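Ribonuclease J (Methanolobus psychrophilus R15, PDB 5HAB) probably degrades RNA as an exoribonuclease, combining a metallo-beta-lactamase domain with a beta-CASP domain. Local coordinates at residues Tyr129-Ile134 with Ile150-Ala155; Arg286-Leu291 with Pro311-Ile316. The protein carries 1 engineered substitution. All blocks are in the same frame, centred on the assembly; numbering follows the deposited sequence.

Interaction 1. Residues Tyr129-Ile134 with Ile150-Ala155; sequences YTTALI and IVALKA
In the beta-alpha-beta unit made of strand 124-126, helix 128-138 and strand 150-152, within the metallo-beta-lactamase part of the enzyme, Thr131 and Ile134 of the helix come down on Ile150 and Ala152 of an edge strand of the sheet. Helix and strand run nearly antiparallel, at 158°, and their axes approach to 8.4 Å, a spacing filled by a single layer of small and branched side chains. The contact is essentially apolar. Thr131 stands over the strand between Ile150 and Ala152 and leads with its methyl branch: CG2 lies 3.5 Å from CG2 of Ile150 and 3.8 Å from CA of Ala152. A threonine suits this place because its two branches do different work. With OG1 between the backbone N and the carbonyl carbon, chi1 59°, the hydroxyl is turned back to the carbonyl oxygen of Pro128 in the first turn of the helix, and the methyl is left to face the strand. Ala152 has no more than a methyl of its own, which lets the strand pass beneath Thr131 at a CA-to-CA distance of only 6.2 Å. One turn further along, Ile134 meets the other end of the same isoleucine. Ile150 thus serves both helix residues, its short branch CG2 under Thr131 and its long branch reaching on to Ile134; beta-branching gives it the two arms this needs. The neighbouring strand 124-126 shares the layer, since Ile124 touches both isoleucines and Ala126 touches Thr131. In Ile134, CG2 is anti to the backbone N and points down at the strand, where it rests 3.6 Å from CD1 of Ile150.

Interaction 2. Residues Arg286-Leu291 with Pro311-Ile316; sequences RIPVLL and PENVEI
Leu290 and Glu315 are joined by a short backbone bond, N of Leu290 to O of Glu315 at 2.6 Å. Two residues earlier on the first strand the exchange is reversed: N of Glu315 gives its hydrogen to O of Pro288 at 3.2 Å. Glu315 therefore binds with both its N and its O, on either side of Val289, as a parallel ladder requires. Pro288 fits a strand here because it needs only its carbonyl, having no N-H to offer. That oxygen also receives the CA-H of Val314, 3.5 Å from CA.

The side chains fall on two faces. On one, Val289 and Glu315 lie side by side, CB to CB 4.1 Å; with CG of Glu315 beside its backbone N (chi1 -54°), the extended chain brings OE1 within 3.8 Å of CG2 of Ile287. OE1 forms a salt bridge with Lys329 and OE2 a hydrogen bond with the hydroxyl of Tyr317, so the aliphatic part can pack while the charge is met. On the other face CD2 of Leu290 touches CD1 of Ile316 at 4.2 Å, and Val278 and Val299, from the helices 271-283 and 293-304, pack against Leu290.

Before the strand, a type I turn from Pro311 to Val314, closed by N of Val314 on O of Pro311, leads the chain into register; the rings of Pro288 and Pro311 meet loosely at its start. Strand 338-342 bonds to the far edge of 287-291, leaving 315-317 outermost in the parallel sheet of the beta-CASP domain, with helices on both faces, an alpha/beta arrangement built from beta-alpha-beta crossovers.

In the fold
Along the chain the two contacts follow in series, neither nested nor crossed. Interaction 1 closes first: the end of helix 128-138 and the loop after it, 15 residues in all, bring the chain back to strand 150-152, an edge of the seven-stranded sheet in the metallo-beta-lactamase part. Interaction 2 closes a later loop of 19 residues, containing helix 293-304, and sets strand 315-317 at an edge of the beta-CASP sheet. One joins helix to strand, the other strand to strand. Their centres lie 27 Å apart and they do not touch, but helix 293-304 bridges the gap: Tyr298 and Thr301 pack on helix 128-138, while Val299 and Glu296 contact interaction 2.

Interaction 1. Residues Tyr129-Ile134 with Ile150-Ala155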
loop_
_atom_site.group_PDB
_atom_site.type_symbol
_atom_site.label_atom_id
_atom_site.label_comp_id
_atom_site.label_asym_id
_atom_site.label_seq_id
_atom_site.Cartn_x
_atom_site.Cartn_y
_atom_site.Cartn_z
ATOM N N TYR B 129 31.845 -25.254 0.245
ATOM C CA TYR B 129 31.097 -24.729 1.382
ATOM C C TYR B 129 29.719 -25.383 1.479
ATOM O O TYR B 129 29.296 -25.839 2.553
ATOM C CB TYR B 129 30.961 -23.206 1.277
ATOM C CG TYR B 129 30.308 -22.576 2.488
ATOM C CD1 TYR B 129 30.912 -22.638 3.738
ATOM C CD2 TYR B 129 29.089 -21.921 2.382
ATOM C CE1 TYR B 129 30.317 -22.068 4.847
ATOM C CE2 TYR B 129 28.491 -21.343 3.487
ATOM C CZ TYR B 129 29.107 -21.421 4.717
ATOM O OH TYR B 129 28.510 -20.851 5.822
ATOM N N THR B 130 29.032 -25.437 0.341
ATOM C CA THR B 130 27.725 -26.075 0.262
ATOM C C THR B 130 27.798 -27.533 0.692
ATOM O O THR B 130 26.962 -27.997 1.473
ATOM C CB THR B 130 27.149 -26.021 -1.159
ATOM O OG1 THR B 130 27.255 -24.689 -1.675
ATOM C CG2 THR B 130 25.696 -26.454 -1.154
ATOM N N THR B 131 28.797 -28.247 0.179
ATOM C CA THR B 131 28.977 -29.653 0.531
ATOM C C THR B 131 29.164 -29.800 2.028
ATOM O O THR B 131 28.589 -30.691 2.639
ATOM C CB THR B 131 30.195 -30.288 -0.172
ATOM O OG1 THR B 131 31.380 -29.571 0.190
ATOM C CG2 THR B 131 30.033 -30.273 -1.688
ATOM N N ALA B 132 29.962 -28.914 2.616
ATOM C CA ALA B 132 30.180 -28.941 4.056
ATOM C C ALA B 132 28.866 -28.762 4.812
ATOM O O ALA B 132 28.603 -29.480 5.775
ATOM C CB ALA B 132 31.180 -27.875 4.468
ATOM N N LEU B 133 28.043 -27.807 4.379
ATOM C CA LEU B 133 26.775 -27.557 5.069
ATOM C C LEU B 133 25.806 -28.731 4.933
ATOM O O LEU B 133 25.081 -29.071 5.881
ATOM C CB LEU B 133 26.112 -26.291 4.536
ATOM C CG LEU B 133 26.843 -24.986 4.836
ATOM C CD1 LEU B 133 26.313 -23.891 3.933
ATOM C CD2 LEU B 133 26.712 -24.617 6.302
ATOM N N ILE B 134 25.789 -29.335 3.748
ATOM C CA ILE B 134 24.953 -30.502 3.511
ATOM C C ILE B 134 25.420 -31.653 4.395
ATOM O O ILE B 134 24.603 -32.316 5.028
ATOM C CB ILE B 134 24.938 -30.911 2.029
ATOM C CG1 ILE B 134 24.279 -29.827 1.173
ATOM C CG2 ILE B 134 24.179 -32.216 1.859
ATOM C CD1 ILE B 134 24.372 -30.107 -0.315
ATOM N N ILE B 150 28.745 -37.130 -1.371
ATOM C CA ILE B 150 28.749 -35.762 -1.842
ATOM C C ILE B 150 30.040 -35.444 -2.566
ATOM O O ILE B 150 31.139 -35.631 -2.041
ATOM C CB ILE B 150 28.507 -34.780 -0.695
ATOM C CG1 ILE B 150 27.218 -35.144 0.036
ATOM C CG2 ILE B 150 28.414 -33.366 -1.231
ATOM C CD1 ILE B 150 27.024 -34.401 1.321
ATOM N N VAL B 151 29.885 -34.957 -3.787
ATOM C CA VAL B 151 31.004 -34.605 -4.626
ATOM C C VAL B 151 31.149 -33.091 -4.614
ATOM O O VAL B 151 30.199 -32.339 -4.890
ATOM C CB VAL B 151 30.813 -35.137 -6.051
ATOM C CG1 VAL B 151 32.050 -34.869 -6.894
ATOM C CG2 VAL B 151 30.480 -36.622 -6.012
ATOM N N ALA B 152 32.351 -32.651 -4.268
ATOM C CA ALA B 152 32.657 -31.242 -4.252
ATOM C C ALA B 152 33.074 -30.810 -5.645
ATOM O O ALA B 152 34.067 -31.293 -6.190
ATOM C CB ALA B 152 33.751 -30.942 -3.237
ATOM N N LEU B 153 32.304 -29.895 -6.218
ATOM C CA LEU B 153 32.625 -29.347 -7.520
ATOM C C LEU B 153 32.744 -27.834 -7.384
ATOM O O LEU B 153 31.840 -27.174 -6.869
ATOM C CB LEU B 153 31.559 -29.731 -8.548
ATOM C CG LEU B 153 31.911 -29.408 -9.998
ATOM C CD1 LEU B 153 33.147 -30.190 -10.411
ATOM C CD2 LEU B 153 30.740 -29.710 -10.918
ATOM N N LYS B 154 33.877 -27.291 -7.814
ATOM C CA LYS B 154 34.136 -25.867 -7.664
ATOM C C LYS B 154 33.645 -25.098 -8.880
ATOM O O LYS B 154 33.513 -25.653 -9.975
ATOM C CB LYS B 154 35.629 -25.602 -7.450
ATOM C CG LYS B 154 36.149 -25.997 -6.075
ATOM C CD LYS B 154 37.639 -25.702 -5.943
ATOM C CE LYS B 154 38.223 -26.340 -4.689
ATOM N NZ LYS B 154 39.662 -26.002 -4.504
ATOM N N ALA B 155 33.386 -23.811 -8.681
ATOM C CA ALA B 155 33.048 -22.935 -9.785
ATOM C C ALA B 155 34.181 -22.972 -10.799
ATOM O O ALA B 155 35.349 -22.848 -10.440
ATOM C CB ALA B 155 32.812 -21.524 -9.290
#

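Interaction 2. Residues Arg286-Leu291 with Pro311-Ile316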
loop_
_atom_site.group_PDB
_atom_site.type_symbol
_atom_site.label_atom_id
_atom_site.label_comp_id
_atom_site.label_asym_id
_atom_site.label_seq_id
_atom_site.Cartn_x
_atom_site.Cartn_y
_atom_site.Cartn_z
ATOM N N ARG B 286 35.603 -2.521 19.566
ATOM C CA ARG B 286 34.741 -3.446 20.291
ATOM C C ARG B 286 35.155 -4.885 20.004
ATOM O O ARG B 286 35.728 -5.175 18.954
ATOM C CB ARG B 286 33.273 -3.218 19.927
ATOM C CG ARG B 286 32.792 -1.803 20.210
ATOM C CD ARG B 286 31.284 -1.712 20.107
ATOM N NE ARG B 286 30.781 -0.394 20.479
ATOM C CZ ARG B 286 29.674 -0.197 21.190
ATOM N NH1 ARG B 286 28.965 -1.234 21.615
ATOM N NH2 ARG B 286 29.280 1.033 21.486
ATOM N N ILE B 287 34.872 -5.781 20.943
ATOM C CA ILE B 287 35.183 -7.189 20.741
ATOM C C ILE B 287 34.021 -7.876 20.041
ATOM O O ILE B 287 32.920 -7.958 20.588
ATOM C CB ILE B 287 35.493 -7.890 22.078
ATOM C CG1 ILE B 287 36.800 -7.365 22.675
ATOM C CG2 ILE B 287 35.544 -9.399 21.894
ATOM C CD1 ILE B 287 37.119 -7.947 24.035
ATOM N N PRO B 288 34.267 -8.380 18.823
ATOM C CA PRO B 288 33.223 -9.071 18.064
ATOM C C PRO B 288 32.925 -10.447 18.645
ATOM O O PRO B 288 33.766 -11.341 18.580
ATOM C CB PRO B 288 33.823 -9.174 16.658
ATOM C CG PRO B 288 35.294 -9.140 16.873
ATOM C CD PRO B 288 35.523 -8.259 18.065
ATOM N N VAL B 289 31.734 -10.605 19.209
ATOM C CA VAL B 289 31.317 -11.876 19.783
ATOM C C VAL B 289 30.088 -12.414 19.048
ATOM O O VAL B 289 29.033 -11.782 19.028
ATOM C CB VAL B 289 31.069 -11.742 21.303
ATOM C CG1 VAL B 289 30.428 -10.405 21.628
ATOM C CG2 VAL B 289 30.224 -12.898 21.818
ATOM N N LEU B 290 30.246 -13.572 18.418
ATOM C CA LEU B 290 29.168 -14.209 17.666
ATOM C C LEU B 290 28.336 -15.139 18.550
ATOM O O LEU B 290 28.877 -16.037 19.191
ATOM C CB LEU B 290 29.748 -14.989 16.482
ATOM C CG LEU B 290 30.065 -14.256 15.172
ATOM C CD1 LEU B 290 30.846 -12.972 15.392
ATOM C CD2 LEU B 290 30.849 -15.179 14.258
ATOM N N LEU B 291 27.022 -14.929 18.578
ATOM C CA LEU B 291 26.139 -15.713 19.441
ATOM C C LEU B 291 25.053 -16.428 18.646
ATOM O O LEU B 291 24.530 -15.895 17.668
ATOM C CB LEU B 291 25.486 -14.832 20.510
ATOM C CG LEU B 291 26.381 -14.082 21.497
ATOM C CD1 LEU B 291 26.712 -12.697 20.983
ATOM C CD2 LEU B 291 25.713 -13.998 22.856
ATOM N N PRO B 311 39.605 -12.305 13.276
ATOM C CA PRO B 311 40.584 -11.764 14.225
ATOM C C PRO B 311 40.732 -12.640 15.463
ATOM O O PRO B 311 39.830 -13.418 15.775
ATOM C CB PRO B 311 40.002 -10.395 14.595
ATOM C CG PRO B 311 38.545 -10.502 14.288
ATOM C CD PRO B 311 38.449 -11.409 13.102
ATOM N N GLU B 312 41.856 -12.508 16.159
ATOM C CA GLU B 312 42.163 -13.348 17.314
ATOM C C GLU B 312 41.148 -13.209 18.451
ATOM O O GLU B 312 40.852 -14.185 19.139
ATOM C CB GLU B 312 43.570 -13.039 17.826
ATOM C CG GLU B 312 44.693 -13.447 16.874
ATOM C CD GLU B 312 44.874 -12.489 15.707
ATOM O OE1 GLU B 312 44.183 -11.448 15.667
ATOM O OE2 GLU B 312 45.724 -12.775 14.835
ATOM N N ASN B 313 40.622 -12.003 18.656
ATOM C CA ASN B 313 39.742 -11.762 19.798
ATOM C C ASN B 313 38.295 -12.192 19.553
ATOM O O ASN B 313 37.449 -12.051 20.441
ATOM C CB ASN B 313 39.779 -10.283 20.205
ATOM C CG ASN B 313 39.425 -9.346 19.066
ATOM O OD1 ASN B 313 38.893 -9.764 18.039
ATOM N ND2 ASN B 313 39.715 -8.062 19.250
ATOM N N VAL B 314 38.011 -12.712 18.360
ATOM C CA VAL B 314 36.658 -13.154 18.020
ATOM C C VAL B 314 36.198 -14.244 18.986
ATOM O O VAL B 314 36.973 -15.116 19.373
ATOM C CB VAL B 314 36.561 -13.635 16.549
ATOM C CG1 VAL B 314 37.235 -14.982 16.363
ATOM C CG2 VAL B 314 35.107 -13.704 16.112
ATOM N N GLU B 315 34.942 -14.163 19.408
ATOM C CA GLU B 315 34.384 -15.157 20.313
ATOM C C GLU B 315 33.122 -15.763 19.712
ATOM O O GLU B 315 32.278 -15.050 19.171
ATOM C CB GLU B 315 34.087 -14.542 21.685
ATOM C CG GLU B 315 35.282 -13.845 22.333
ATOM C CD GLU B 315 34.984 -13.330 23.734
ATOM O OE1 GLU B 315 35.663 -12.379 24.179
ATOM O OE2 GLU B 315 34.073 -13.877 24.393
ATOM N N ILE B 316 33.001 -17.082 19.804
ATOM C CA ILE B 316 31.859 -17.786 19.235
ATOM C C ILE B 316 31.253 -18.686 20.301
ATOM O O ILE B 316 31.963 -19.433 20.970
ATOM C CB ILE B 316 32.267 -18.585 17.982
ATOM C CG1 ILE B 316 32.994 -17.676 16.991
ATOM C CG2 ILE B 316 31.047 -19.213 17.324
ATOM C CD1 ILE B 316 33.306 -18.326 15.668
#